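Local coordinates for protein reducing-end xylose-releasing exo-oligoxylanase Rex8A (Paenibacillus barcinonensis, PDB 6SUD) that hydrolyses xylooligosaccharides, linear or branched, from their reducing ends as a family 8 glycoside hydrolase, releasing xylose in the depolymerization of xylan, at residues 48-53 and 58-63; 239-244 and 248-253; 276-281 and 332-337. The protein carries 1 engineered substitution. All blocks are in the same frame, centred on the assembly; numbering follows the deposited sequence.

Contact 1. Residues 48-53 and 58-63; sequences IYYPVG and YMLDTG. With XYP (beta-D-xylopyranose), chain J.
Tyr50 lays its CB over one face of the Tyr58 ring, 3.9 Å from the ring centroid, while the two phenol rings, their planes 24° apart, are slid so far that they barely overlap. The first torsion of Tyr58 (62°) sets CG between its backbone N and carbonyl carbon, which swings the ring across the neighbouring strand; Val52 CG2 meets the same ring at CD2 (3.6 Å). Tyr50 CE1 also touches Leu60 CB. The backbones pair antiparallel as a beta hairpin: Tyr50 and Tyr58 exchange both N-H...O bonds, and Leu60 N donates to Ile48 O at 2.8 Å, nearly straight (167°). Tyr49 and Met59 form the next, non-hydrogen-bonded pair, on the other face of the sheet. There Met59 SD lies at the edge of the Tyr49 ring, a Met-aromatic contact, and the bent thioether chain brings CE to Ile48 CD1 (3.6 Å). Past the hairpin, Asp61 OD2 accepts a 2.6 Å hydrogen bond from xylose O2 and is also salt-bridged to Arg68 and hydrogen-bonded to Asn64, so the chain leaving the hairpin enters the sugar pocket. The Tyr49 and Met59 face packs on helices 25-41 and 85-99, while Ile48, Tyr50, Asp61 and Thr62 touch helix 359-373.

Contact 2. Residues 239-244 and 248-253; sequences LSPEYA and GTPAPV
Tyr243 O is gripped twice, by Ala251 N at 3.1 Å and by a water that donates to it at 2.9 Å. The hydrogen bond from Ala251 N is nearly straight (172°), yet its donor stands above the carbonyl plane of Tyr243 and not on a lone pair. The same water lies unusually close to Ala251 O (2.5 Å), which makes this second link less certain. Beside this polar link Ala251 CB packs on Tyr243 CB at 3.9 Å. Ala244 CA makes a CA-H...O contact with Thr249 O (3.3 Å). Pro241 and Pro250 meet at about a right angle, their CB atoms 4.0 Å apart. A first torsion of -58° places CG of Tyr243 beside its own backbone N, and the ring extends away from 248-253 to stack on Phe259, its OH hydrogen-bonded to His256 NE2. Both segments belong to the long connection between helices 215-232 and 268-280, and the preceding Glu242 accepts at OE2 a bond from the backbone N of Asp265, the inferred proton acceptor. Between the two segments a single N-H...O bond at Ala251, with Pro250 lacking an N-H, leaves the rest to the water, the CA-H...O contact and small apolar groups.

Contact 3. Residues 276-281 and 332-337; sequences DWEWFR and ASLAAD
Apolar contacts join Trp277 and Glu278, near the end of helix 268-280, to Leu334 and Ala335 in the turn after helix 322-331. The indole of Trp277 presents CD1 to Ala335, touching both CA and CB at 3.6 Å; its first torsion (179°) holds CG anti to the backbone N and carries the ring beside that methyl. Leu334 sends CD2 across the aliphatic part of Glu278, 4.0 Å from CG, the two side chains meeting at about a right angle. At the rim of the indole, Leu334 O lies in its plane, 3.7 Å from Trp277 CD1, a van der Waals contact. With an alanine here instead of Trp277, the Ala335 methyl is likely to lose its aromatic neighbour, opening a gap between helix 268-280 and 332-337. Hydrogen bonds stay within 276-281, where Arg281 folds back over the helix end: NE donates to Trp277 O at 2.8 Å, and NH2 to Glu278 O at 2.9 Å, on a lone pair. Electrostatics add a salt bridge of charges alone between Arg281 NH2 and Glu278 OE1, since no N-H points at that oxygen; OE2 is hydrogen-bonded to Ala15 N. Apolar surfaces therefore hold this interface, with charge pairing and bonding directed back into the helix end.

The three contacts follow one another along the chain without touching, and only contact 1 supplies a residue to a xylose pocket, Asp61. The side chain of Met59 there lies about 9 Å from that of Glu70, the inferred proton donor. Contact 2 reaches the same site from elsewhere: the side chain of Tyr243 is about 4 Å from that of Asp265, the inferred proton acceptor, and about 6 Å from a bound xylose. The centres of contacts 1 and 2 are 31 Å apart, their nearest atoms about 12 Å. Contact 3 lies away from the annotated sites, across the chain's centre from contact 1 and about 11 Å from contact 2 at the nearest atoms.

Contact 1. Residues 48-53 and 58-63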
# COMPACT_ATOMS: atom_id res chain seq x y z
N ILE A 48 11.40 9.51 -8.39
CA ILE A 48 11.55 9.10 -6.96
C ILE A 48 12.46 7.87 -6.86
O ILE A 48 12.74 7.47 -5.72
CB ILE A 48 10.18 8.86 -6.32
CG1 ILE A 48 9.41 7.72 -7.00
CG2 ILE A 48 9.38 10.15 -6.28
CD1 ILE A 48 8.11 7.37 -6.33
N TYR A 49 12.94 7.36 -7.99
CA TYR A 49 13.82 6.16 -8.07
C TYR A 49 15.24 6.58 -8.48
O TYR A 49 15.39 7.42 -9.38
CB TYR A 49 13.25 5.13 -9.03
CG TYR A 49 14.20 3.99 -9.34
CD1 TYR A 49 14.43 2.97 -8.42
CD2 TYR A 49 14.87 3.94 -10.55
CE1 TYR A 49 15.28 1.92 -8.72
CE2 TYR A 49 15.74 2.90 -10.84
CZ TYR A 49 15.94 1.89 -9.93
OH TYR A 49 16.81 0.88 -10.26
N TYR A 50 16.24 5.98 -7.82
CA TYR A 50 17.68 6.30 -7.98
C TYR A 50 18.50 5.02 -7.99
O TYR A 50 18.57 4.32 -6.97
CB TYR A 50 18.15 7.25 -6.88
CG TYR A 50 17.42 8.56 -6.90
CD1 TYR A 50 16.20 8.71 -6.26
CD2 TYR A 50 17.89 9.63 -7.66
CE1 TYR A 50 15.50 9.90 -6.31
CE2 TYR A 50 17.20 10.83 -7.71
CZ TYR A 50 16.01 10.97 -7.02
OH TYR A 50 15.31 12.14 -7.06
N PRO A 51 19.15 4.70 -9.13
CA PRO A 51 20.03 3.54 -9.21
C PRO A 51 21.27 3.73 -8.34
O PRO A 51 21.69 4.85 -8.18
CB PRO A 51 20.49 3.44 -10.68
CG PRO A 51 19.77 4.53 -11.42
CD PRO A 51 19.04 5.40 -10.42
N VAL A 52 21.82 2.65 -7.79
CA VAL A 52 23.11 2.71 -7.05
C VAL A 52 24.02 1.59 -7.56
O VAL A 52 23.60 0.41 -7.51
CB VAL A 52 22.97 2.64 -5.52
CG1 VAL A 52 24.30 2.98 -4.86
CG2 VAL A 52 21.86 3.54 -5.00
N GLY A 53 25.23 1.94 -8.01
CA GLY A 53 26.17 0.93 -8.53
C GLY A 53 25.55 0.08 -9.62
O GLY A 53 24.69 0.58 -10.37
N TYR A 58 17.15 2.70 -4.84
CA TYR A 58 16.25 3.08 -3.73
C TYR A 58 15.15 4.02 -4.24
O TYR A 58 15.32 4.71 -5.25
CB TYR A 58 17.04 3.66 -2.55
CG TYR A 58 17.81 4.92 -2.86
CD1 TYR A 58 17.18 6.15 -2.87
CD2 TYR A 58 19.18 4.89 -3.10
CE1 TYR A 58 17.88 7.32 -3.14
CE2 TYR A 58 19.89 6.04 -3.38
CZ TYR A 58 19.24 7.27 -3.39
OH TYR A 58 19.92 8.42 -3.65
N MET A 59 14.02 3.98 -3.54
CA MET A 59 12.87 4.89 -3.67
C MET A 59 13.07 5.97 -2.60
O MET A 59 13.21 5.58 -1.43
CB MET A 59 11.58 4.08 -3.41
CG MET A 59 11.35 2.95 -4.40
SD MET A 59 11.10 3.53 -6.13
CE MET A 59 9.39 4.04 -6.02
N LEU A 60 13.19 7.25 -2.97
CA LEU A 60 13.51 8.36 -2.04
C LEU A 60 12.22 8.99 -1.51
O LEU A 60 11.42 9.45 -2.32
CB LEU A 60 14.34 9.43 -2.77
CG LEU A 60 14.93 10.53 -1.90
CD1 LEU A 60 15.86 9.98 -0.83
CD2 LEU A 60 15.63 11.58 -2.74
N ASP A 61 12.04 9.02 -0.19
CA ASP A 61 11.04 9.93 0.42
C ASP A 61 11.65 11.34 0.31
O ASP A 61 12.52 11.68 1.13
CB ASP A 61 10.61 9.51 1.82
CG ASP A 61 9.59 10.45 2.46
OD1 ASP A 61 9.44 11.60 1.98
OD2 ASP A 61 8.94 10.03 3.43
N THR A 62 11.25 12.06 -0.74
CA THR A 62 11.83 13.37 -1.12
C THR A 62 11.57 14.39 -0.01
O THR A 62 12.42 15.28 0.20
CB THR A 62 11.25 13.87 -2.45
OG1 THR A 62 9.83 13.92 -2.32
CG2 THR A 62 11.59 12.98 -3.61
N GLY A 63 10.41 14.29 0.63
CA GLY A 63 9.97 15.21 1.70
C GLY A 63 10.80 15.06 2.96
O GLY A 63 11.05 16.09 3.62
O1 XYP J . 4.65 12.59 4.13
C1 XYP J . 4.21 11.23 4.18
C2 XYP J . 5.44 10.34 4.31
C3 XYP J . 4.99 8.91 4.30
C4 XYP J . 4.05 8.66 5.47
C5 XYP J . 2.89 9.65 5.44
O2 XYP J . 6.41 10.51 3.26
O3 XYP J . 6.13 8.05 4.40
O4 XYP J . 3.61 7.31 5.35
O5 XYP J . 3.36 11.00 5.32

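Contact 2. Residues 239-244 and 248-253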
# COMPACT_ATOMS: atom_id res chain seq x y z
N LEU A 239 -14.67 8.18 6.16
CA LEU A 239 -13.30 8.55 6.60
C LEU A 239 -12.88 7.68 7.79
O LEU A 239 -13.74 7.33 8.62
CB LEU A 239 -13.23 10.01 7.04
CG LEU A 239 -13.70 11.06 6.04
CD1 LEU A 239 -13.66 12.42 6.68
CD2 LEU A 239 -12.87 11.04 4.77
N SER A 240 -11.58 7.49 7.91
CA SER A 240 -10.94 6.63 8.93
C SER A 240 -9.80 7.39 9.58
O SER A 240 -9.24 8.32 9.00
CB SER A 240 -10.46 5.37 8.32
OG SER A 240 -9.62 5.66 7.21
N PRO A 241 -9.44 7.01 10.82
CA PRO A 241 -8.31 7.62 11.51
C PRO A 241 -6.99 7.01 11.06
O PRO A 241 -7.00 5.89 10.56
CB PRO A 241 -8.64 7.30 12.97
CG PRO A 241 -9.30 5.95 12.91
CD PRO A 241 -10.09 5.96 11.62
N GLU A 242 -5.89 7.75 11.21
CA GLU A 242 -4.54 7.23 10.87
C GLU A 242 -4.24 6.03 11.78
O GLU A 242 -3.89 4.98 11.25
CB GLU A 242 -3.49 8.33 10.92
CG GLU A 242 -3.64 9.30 9.75
CD GLU A 242 -2.56 10.35 9.66
OE1 GLU A 242 -2.55 11.26 10.54
OE2 GLU A 242 -1.73 10.24 8.72
N TYR A 243 -4.39 6.18 13.10
CA TYR A 243 -4.21 5.06 14.07
C TYR A 243 -5.54 4.77 14.74
O TYR A 243 -6.27 5.70 15.11
CB TYR A 243 -3.21 5.37 15.18
CG TYR A 243 -1.81 5.76 14.77
CD1 TYR A 243 -1.31 5.55 13.49
CD2 TYR A 243 -0.94 6.32 15.70
CE1 TYR A 243 -0.02 5.93 13.13
CE2 TYR A 243 0.35 6.69 15.37
CZ TYR A 243 0.81 6.49 14.08
OH TYR A 243 2.09 6.87 13.77
N ALA A 244 -5.83 3.48 14.92
CA ALA A 244 -7.11 3.02 15.51
C ALA A 244 -6.84 1.91 16.52
O ALA A 244 -5.91 1.13 16.31
CB ALA A 244 -8.04 2.54 14.42
N GLY A 248 -11.66 -0.36 16.52
CA GLY A 248 -11.93 0.50 15.34
C GLY A 248 -11.98 1.98 15.69
O GLY A 248 -11.84 2.79 14.75
N THR A 249 -12.15 2.34 16.96
CA THR A 249 -12.15 3.77 17.41
C THR A 249 -10.75 4.37 17.27
O THR A 249 -9.74 3.66 17.36
CB THR A 249 -12.65 3.95 18.85
OG1 THR A 249 -11.93 3.06 19.72
CG2 THR A 249 -14.13 3.72 19.01
N PRO A 250 -10.64 5.70 17.05
CA PRO A 250 -9.34 6.35 16.96
C PRO A 250 -8.51 6.10 18.23
O PRO A 250 -9.02 6.20 19.34
CB PRO A 250 -9.66 7.84 16.75
CG PRO A 250 -11.07 7.82 16.18
CD PRO A 250 -11.75 6.65 16.85
N ALA A 251 -7.26 5.71 18.03
CA ALA A 251 -6.31 5.42 19.11
C ALA A 251 -5.97 6.73 19.82
O ALA A 251 -6.15 7.81 19.25
CB ALA A 251 -5.10 4.75 18.53
N PRO A 252 -5.48 6.68 21.08
CA PRO A 252 -5.09 7.90 21.79
C PRO A 252 -4.00 8.70 21.07
O PRO A 252 -3.26 8.13 20.28
CB PRO A 252 -4.55 7.41 23.14
CG PRO A 252 -5.11 6.00 23.30
CD PRO A 252 -5.30 5.47 21.90
N VAL A 253 -3.91 9.99 21.38
CA VAL A 253 -2.78 10.85 20.93
C VAL A 253 -1.48 10.17 21.38
O VAL A 253 -1.41 9.69 22.54
CB VAL A 253 -2.91 12.29 21.46
CG1 VAL A 253 -1.65 13.12 21.20
CG2 VAL A 253 -4.12 12.97 20.87
O HOH W 1 -5.48 7.91 16.83

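Contact 3. Residues 276-281 and 332-337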
# COMPACT_ATOMS: atom_id res chain seq x y z
N ASP A 276 -9.56 -4.95 -2.86
CA ASP A 276 -10.11 -6.21 -2.28
C ASP A 276 -11.43 -6.56 -2.98
O ASP A 276 -11.69 -7.76 -3.23
CB ASP A 276 -10.35 -6.10 -0.78
CG ASP A 276 -10.77 -7.42 -0.16
OD1 ASP A 276 -10.08 -8.42 -0.40
OD2 ASP A 276 -11.82 -7.45 0.54
N TRP A 277 -12.26 -5.54 -3.20
CA TRP A 277 -13.55 -5.72 -3.92
C TRP A 277 -13.26 -6.21 -5.35
O TRP A 277 -13.84 -7.23 -5.75
CB TRP A 277 -14.38 -4.44 -3.92
CG TRP A 277 -15.66 -4.62 -4.68
CD1 TRP A 277 -15.98 -4.12 -5.90
CD2 TRP A 277 -16.78 -5.42 -4.26
NE1 TRP A 277 -17.23 -4.52 -6.26
CE2 TRP A 277 -17.75 -5.33 -5.28
CE3 TRP A 277 -17.04 -6.20 -3.13
CZ2 TRP A 277 -18.97 -5.99 -5.19
CZ3 TRP A 277 -18.25 -6.87 -3.06
CH2 TRP A 277 -19.20 -6.76 -4.08
N GLU A 278 -12.35 -5.53 -6.06
CA GLU A 278 -11.98 -5.90 -7.46
C GLU A 278 -11.48 -7.35 -7.50
O GLU A 278 -11.97 -8.13 -8.34
CB GLU A 278 -10.97 -4.90 -8.03
CG GLU A 278 -10.50 -5.24 -9.43
CD GLU A 278 -11.55 -5.43 -10.51
OE1 GLU A 278 -12.73 -5.12 -10.26
OE2 GLU A 278 -11.17 -5.89 -11.62
N TRP A 279 -10.55 -7.73 -6.62
CA TRP A 279 -9.90 -9.08 -6.66
C TRP A 279 -10.85 -10.18 -6.18
O TRP A 279 -10.83 -11.27 -6.81
CB TRP A 279 -8.61 -9.08 -5.84
CG TRP A 279 -7.46 -8.39 -6.50
CD1 TRP A 279 -7.50 -7.66 -7.66
CD2 TRP A 279 -6.10 -8.34 -6.04
NE1 TRP A 279 -6.25 -7.18 -7.95
CE2 TRP A 279 -5.37 -7.57 -6.98
CE3 TRP A 279 -5.42 -8.85 -4.93
CZ2 TRP A 279 -4.01 -7.32 -6.84
CZ3 TRP A 279 -4.07 -8.60 -4.80
CH2 TRP A 279 -3.38 -7.86 -5.75
N PHE A 280 -11.59 -9.97 -5.08
CA PHE A 280 -12.26 -11.07 -4.34
C PHE A 280 -13.78 -10.88 -4.25
O PHE A 280 -14.45 -11.90 -4.05
CB PHE A 280 -11.62 -11.26 -2.97
CG PHE A 280 -10.21 -11.80 -3.08
CD1 PHE A 280 -9.98 -13.05 -3.62
CD2 PHE A 280 -9.12 -11.05 -2.69
CE1 PHE A 280 -8.69 -13.54 -3.76
CE2 PHE A 280 -7.83 -11.53 -2.85
CZ PHE A 280 -7.62 -12.78 -3.37
N ARG A 281 -14.29 -9.64 -4.35
CA ARG A 281 -15.74 -9.34 -4.48
C ARG A 281 -16.50 -9.99 -3.31
O ARG A 281 -17.59 -10.51 -3.53
CB ARG A 281 -16.24 -9.83 -5.85
CG ARG A 281 -17.25 -8.93 -6.56
CD ARG A 281 -16.68 -7.60 -7.03
NE ARG A 281 -15.52 -7.71 -7.91
CZ ARG A 281 -15.55 -7.91 -9.23
NH1 ARG A 281 -16.70 -8.05 -9.87
NH2 ARG A 281 -14.41 -7.99 -9.90
N ALA A 332 -11.15 4.27 -5.56
CA ALA A 332 -12.42 3.80 -4.97
C ALA A 332 -13.44 3.49 -6.07
O ALA A 332 -14.43 2.81 -5.76
CB ALA A 332 -12.96 4.80 -3.99
N SER A 333 -13.22 3.97 -7.30
CA SER A 333 -14.10 3.71 -8.47
C SER A 333 -14.06 2.24 -8.89
O SER A 333 -15.01 1.82 -9.59
CB SER A 333 -13.81 4.64 -9.59
OG SER A 333 -14.22 5.96 -9.23
N LEU A 334 -13.05 1.46 -8.49
CA LEU A 334 -13.09 -0.02 -8.69
C LEU A 334 -14.33 -0.61 -7.99
O LEU A 334 -14.80 -1.66 -8.45
CB LEU A 334 -11.81 -0.70 -8.19
CG LEU A 334 -10.59 -0.59 -9.09
CD1 LEU A 334 -9.34 -1.08 -8.37
CD2 LEU A 334 -10.80 -1.33 -10.39
N ALA A 335 -14.81 0.01 -6.91
CA ALA A 335 -15.92 -0.55 -6.08
C ALA A 335 -17.16 0.34 -6.14
O ALA A 335 -18.27 -0.21 -6.12
CB ALA A 335 -15.45 -0.75 -4.67
N ALA A 336 -17.00 1.66 -6.17
CA ALA A 336 -18.13 2.62 -6.11
C ALA A 336 -19.01 2.43 -7.34
O ALA A 336 -18.47 2.19 -8.45
CB ALA A 336 -17.62 4.04 -6.01
N ASP A 337 -20.32 2.49 -7.16
CA ASP A 337 -21.31 2.48 -8.28
C ASP A 337 -22.22 3.71 -8.17
O ASP A 337 -23.31 3.71 -8.79
CB ASP A 337 -22.12 1.19 -8.25
CG ASP A 337 -22.97 1.04 -7.01
OD1 ASP A 337 -22.97 1.99 -6.19
OD2 ASP A 337 -23.63 -0.01 -6.87